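Long-range contact in autotransporter adhesin/invasin TibA (Escherichia coli, PDB 4Q1Q), which mediates bacterial adhesion to and invasion of human intestinal epithelial cells, mediates bacterial aggregation and enhances biofilm formation as a heptosylated surface autotransporter: residues V47-T56 with V66-S74. Residues are numbered along the deposited sequence; the frame is centred on the assembly and turned at random.
Sequences VSSGGSATST and VSSGGSATS. With 289 (D-glycero-alpha-D-manno-heptopyranose), chain F; 289 (D-glycero-alpha-D-manno-heptopyranose), chain H; 289 (D-glycero-alpha-D-manno-heptopyranose), chain B; 289 (D-glycero-alpha-D-manno-heptopyranose), chain C.
A53 and A72 lie level on neighbouring rungs of the passenger domain's parallel beta-helix, where the axes of strands 52-54 and 71-73 approach to 4.7 Å. The backbone ladder weaves: A53 N donates to S71 O (2.9 Å), T73 N to A53 O (2.9 Å) and S55 N to T73 O (3.0 Å). At the preceding corner S67 N reaches V47 O (2.9 Å). Matching type II turns, S48-G51 and S67-G70, stack there, G50 N hydrogen-bonding G69 O from above the carbonyl plane; G50 and G69 hold the third, positive-phi position that favours glycine. Facing the interior, V47 swings CG1 anti to its backbone N (chi1 -171°), which sets the methyl 3.5 Å from S71 O, while A53 and A72 meet through their CB atoms near Q64. On the outer face, S52 and S71 carry O-linked heptoses through OG, as do S49 and S68 at the turns. T54 and T73 stand side by side, their OG1 atoms both hydrogen-bonded to O6 of the S52 heptose, at 2.9 Å (T54 donating) and 3.0 Å. Repeated backbone bonds thus stack the coils, while threonines from two successive rungs fasten one sugar's tail against the polar outer face.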
# COMPACT_ATOMS: atom_id res chain seq x y z
N VAL A 47 10.94 -4.05 -21.53
CA VAL A 47 10.18 -5.27 -21.70
C VAL A 47 8.88 -4.95 -22.43
O VAL A 47 7.94 -4.46 -21.81
CB VAL A 47 9.85 -5.97 -20.37
CG1 VAL A 47 9.25 -7.35 -20.64
CG2 VAL A 47 11.06 -6.11 -19.47
N SER A 48 8.81 -5.25 -23.73
CA SER A 48 7.64 -4.88 -24.53
C SER A 48 6.60 -5.99 -24.69
O SER A 48 6.70 -7.06 -24.08
CB SER A 48 8.05 -4.40 -25.93
OG SER A 48 9.26 -3.64 -25.96
N SER A 49 5.58 -5.76 -25.49
CA SER A 49 4.49 -6.73 -25.58
C SER A 49 4.97 -8.14 -25.91
O SER A 49 5.66 -8.35 -26.90
CB SER A 49 3.48 -6.30 -26.65
OG SER A 49 2.37 -7.19 -26.72
N GLY A 50 4.57 -9.09 -25.07
CA GLY A 50 4.93 -10.49 -25.24
C GLY A 50 6.34 -10.83 -24.79
O GLY A 50 6.75 -11.99 -24.86
N GLY A 51 7.09 -9.83 -24.34
CA GLY A 51 8.38 -10.07 -23.69
C GLY A 51 8.21 -10.54 -22.26
O GLY A 51 7.18 -10.29 -21.63
N SER A 52 9.23 -11.21 -21.73
CA SER A 52 9.23 -11.69 -20.36
C SER A 52 10.62 -11.60 -19.73
O SER A 52 11.55 -12.28 -20.16
CB SER A 52 8.78 -13.15 -20.29
OG SER A 52 7.38 -13.29 -20.07
N ALA A 53 10.75 -10.75 -18.72
CA ALA A 53 11.97 -10.70 -17.91
C ALA A 53 11.74 -11.49 -16.62
O ALA A 53 10.65 -11.48 -16.06
CB ALA A 53 12.38 -9.27 -17.59
N THR A 54 12.80 -12.14 -16.16
CA THR A 54 12.73 -12.98 -14.98
C THR A 54 14.01 -12.78 -14.20
O THR A 54 15.07 -12.63 -14.78
CB THR A 54 12.55 -14.45 -15.40
OG1 THR A 54 11.63 -14.52 -16.50
CG2 THR A 54 12.01 -15.28 -14.24
N SER A 55 13.88 -12.69 -12.88
CA SER A 55 15.02 -12.65 -11.96
C SER A 55 15.98 -11.49 -12.23
O SER A 55 17.19 -11.60 -11.99
CB SER A 55 15.79 -13.97 -12.02
OG SER A 55 14.97 -15.11 -11.82
N THR A 56 15.44 -10.39 -12.75
CA THR A 56 16.27 -9.24 -13.05
C THR A 56 16.66 -8.56 -11.75
O THR A 56 15.79 -8.36 -10.90
CB THR A 56 15.51 -8.23 -13.90
OG1 THR A 56 14.96 -8.91 -15.04
CG2 THR A 56 16.44 -7.14 -14.37
N VAL A 66 8.64 -1.80 -17.90
CA VAL A 66 7.66 -2.81 -18.29
C VAL A 66 6.49 -2.19 -19.03
O VAL A 66 5.59 -1.60 -18.43
CB VAL A 66 7.08 -3.58 -17.09
CG1 VAL A 66 6.21 -4.73 -17.59
CG2 VAL A 66 8.19 -4.05 -16.17
N SER A 67 6.50 -2.37 -20.35
CA SER A 67 5.52 -1.73 -21.21
C SER A 67 4.36 -2.67 -21.46
O SER A 67 4.31 -3.75 -20.89
CB SER A 67 6.15 -1.34 -22.54
OG SER A 67 7.16 -0.38 -22.34
N SER A 68 3.42 -2.21 -22.28
CA SER A 68 2.15 -2.89 -22.46
C SER A 68 2.33 -4.29 -23.00
O SER A 68 2.94 -4.50 -24.05
CB SER A 68 1.28 -2.10 -23.43
OG SER A 68 0.04 -2.74 -23.69
N GLY A 69 1.73 -5.24 -22.30
CA GLY A 69 1.87 -6.65 -22.64
C GLY A 69 3.16 -7.26 -22.15
O GLY A 69 3.38 -8.46 -22.33
N GLY A 70 4.04 -6.47 -21.55
CA GLY A 70 5.29 -6.99 -21.01
C GLY A 70 5.09 -7.60 -19.63
O GLY A 70 4.07 -7.37 -18.98
N SER A 71 6.07 -8.36 -19.18
CA SER A 71 5.93 -9.11 -17.94
C SER A 71 7.29 -9.17 -17.26
O SER A 71 8.31 -9.37 -17.91
CB SER A 71 5.39 -10.53 -18.20
OG SER A 71 4.13 -10.55 -18.86
N ALA A 72 7.31 -9.00 -15.94
CA ALA A 72 8.57 -9.05 -15.22
C ALA A 72 8.32 -9.74 -13.89
O ALA A 72 7.64 -9.22 -13.01
CB ALA A 72 9.16 -7.66 -15.01
N THR A 73 8.87 -10.94 -13.78
CA THR A 73 8.68 -11.78 -12.63
C THR A 73 9.98 -11.73 -11.85
O THR A 73 11.06 -11.76 -12.42
CB THR A 73 8.30 -13.20 -13.08
OG1 THR A 73 8.35 -13.25 -14.51
CG2 THR A 73 6.88 -13.56 -12.69
N SER A 74 9.84 -11.64 -10.53
CA SER A 74 10.94 -11.75 -9.59
C SER A 74 12.07 -10.73 -9.79
O SER A 74 13.21 -11.00 -9.38
CB SER A 74 11.50 -13.18 -9.65
OG SER A 74 10.50 -14.20 -9.65
O7 289 F . 2.17 -11.99 -26.87
C7 289 F . 1.80 -11.95 -28.25
C6 289 F . 2.29 -10.66 -28.91
O6 289 F . 1.92 -10.71 -30.29
C5 289 F . 1.75 -9.39 -28.25
O5 289 F . 2.46 -8.26 -28.76
C1 289 F . 2.12 -7.09 -28.00
C2 289 F . 0.76 -6.62 -28.48
O2 289 F . 0.78 -6.38 -29.89
C3 289 F . -0.23 -7.71 -28.08
O3 289 F . -1.51 -7.54 -28.69
C4 289 F . 0.26 -9.11 -28.45
O4 289 F . -0.49 -9.93 -27.56
O7 289 H . -3.59 -6.63 -22.95
C7 289 H . -3.31 -5.26 -22.64
C6 289 H . -2.20 -4.71 -23.53
O6 289 H . -1.95 -5.60 -24.62
C5 289 H . -2.57 -3.32 -24.02
O5 289 H . -1.43 -2.45 -24.07
C1 289 H . -0.38 -2.90 -24.93
C2 289 H . -0.90 -2.80 -26.36
O2 289 H . 0.06 -3.26 -27.32
C3 289 H . -2.19 -3.62 -26.54
O3 289 H . -1.90 -5.03 -26.65
C4 289 H . -3.19 -3.39 -25.41
O4 289 H . -3.88 -2.15 -25.63
O7 289 B . 4.49 -14.08 -14.95
C7 289 B . 3.90 -12.89 -15.48
C6 289 B . 2.70 -13.25 -16.34
O6 289 B . 1.59 -13.58 -15.50
C5 289 B . 2.33 -12.09 -17.27
O5 289 B . 3.05 -12.22 -18.50
C1 289 B . 2.98 -11.03 -19.28
C2 289 B . 1.54 -10.96 -19.78
O2 289 B . 1.23 -12.14 -20.54
C3 289 B . 0.63 -10.81 -18.56
O3 289 B . -0.77 -10.71 -18.88
C4 289 B . 0.85 -12.00 -17.63
O4 289 B . -0.00 -11.82 -16.50
O7 289 C . 7.51 -17.40 -15.28
C7 289 C . 7.14 -16.95 -16.59
C6 289 C . 7.42 -15.46 -16.71
O6 289 C . 8.84 -15.24 -16.69
C5 289 C . 6.85 -14.89 -18.00
O5 289 C . 7.65 -15.31 -19.11
C1 289 C . 7.24 -14.69 -20.32
C2 289 C . 5.82 -15.10 -20.67
O2 289 C . 5.78 -16.51 -20.96
C3 289 C . 4.87 -14.80 -19.52
O3 289 C . 3.59 -15.39 -19.79
C4 289 C . 5.41 -15.36 -18.21
O4 289 C . 4.60 -14.92 -17.12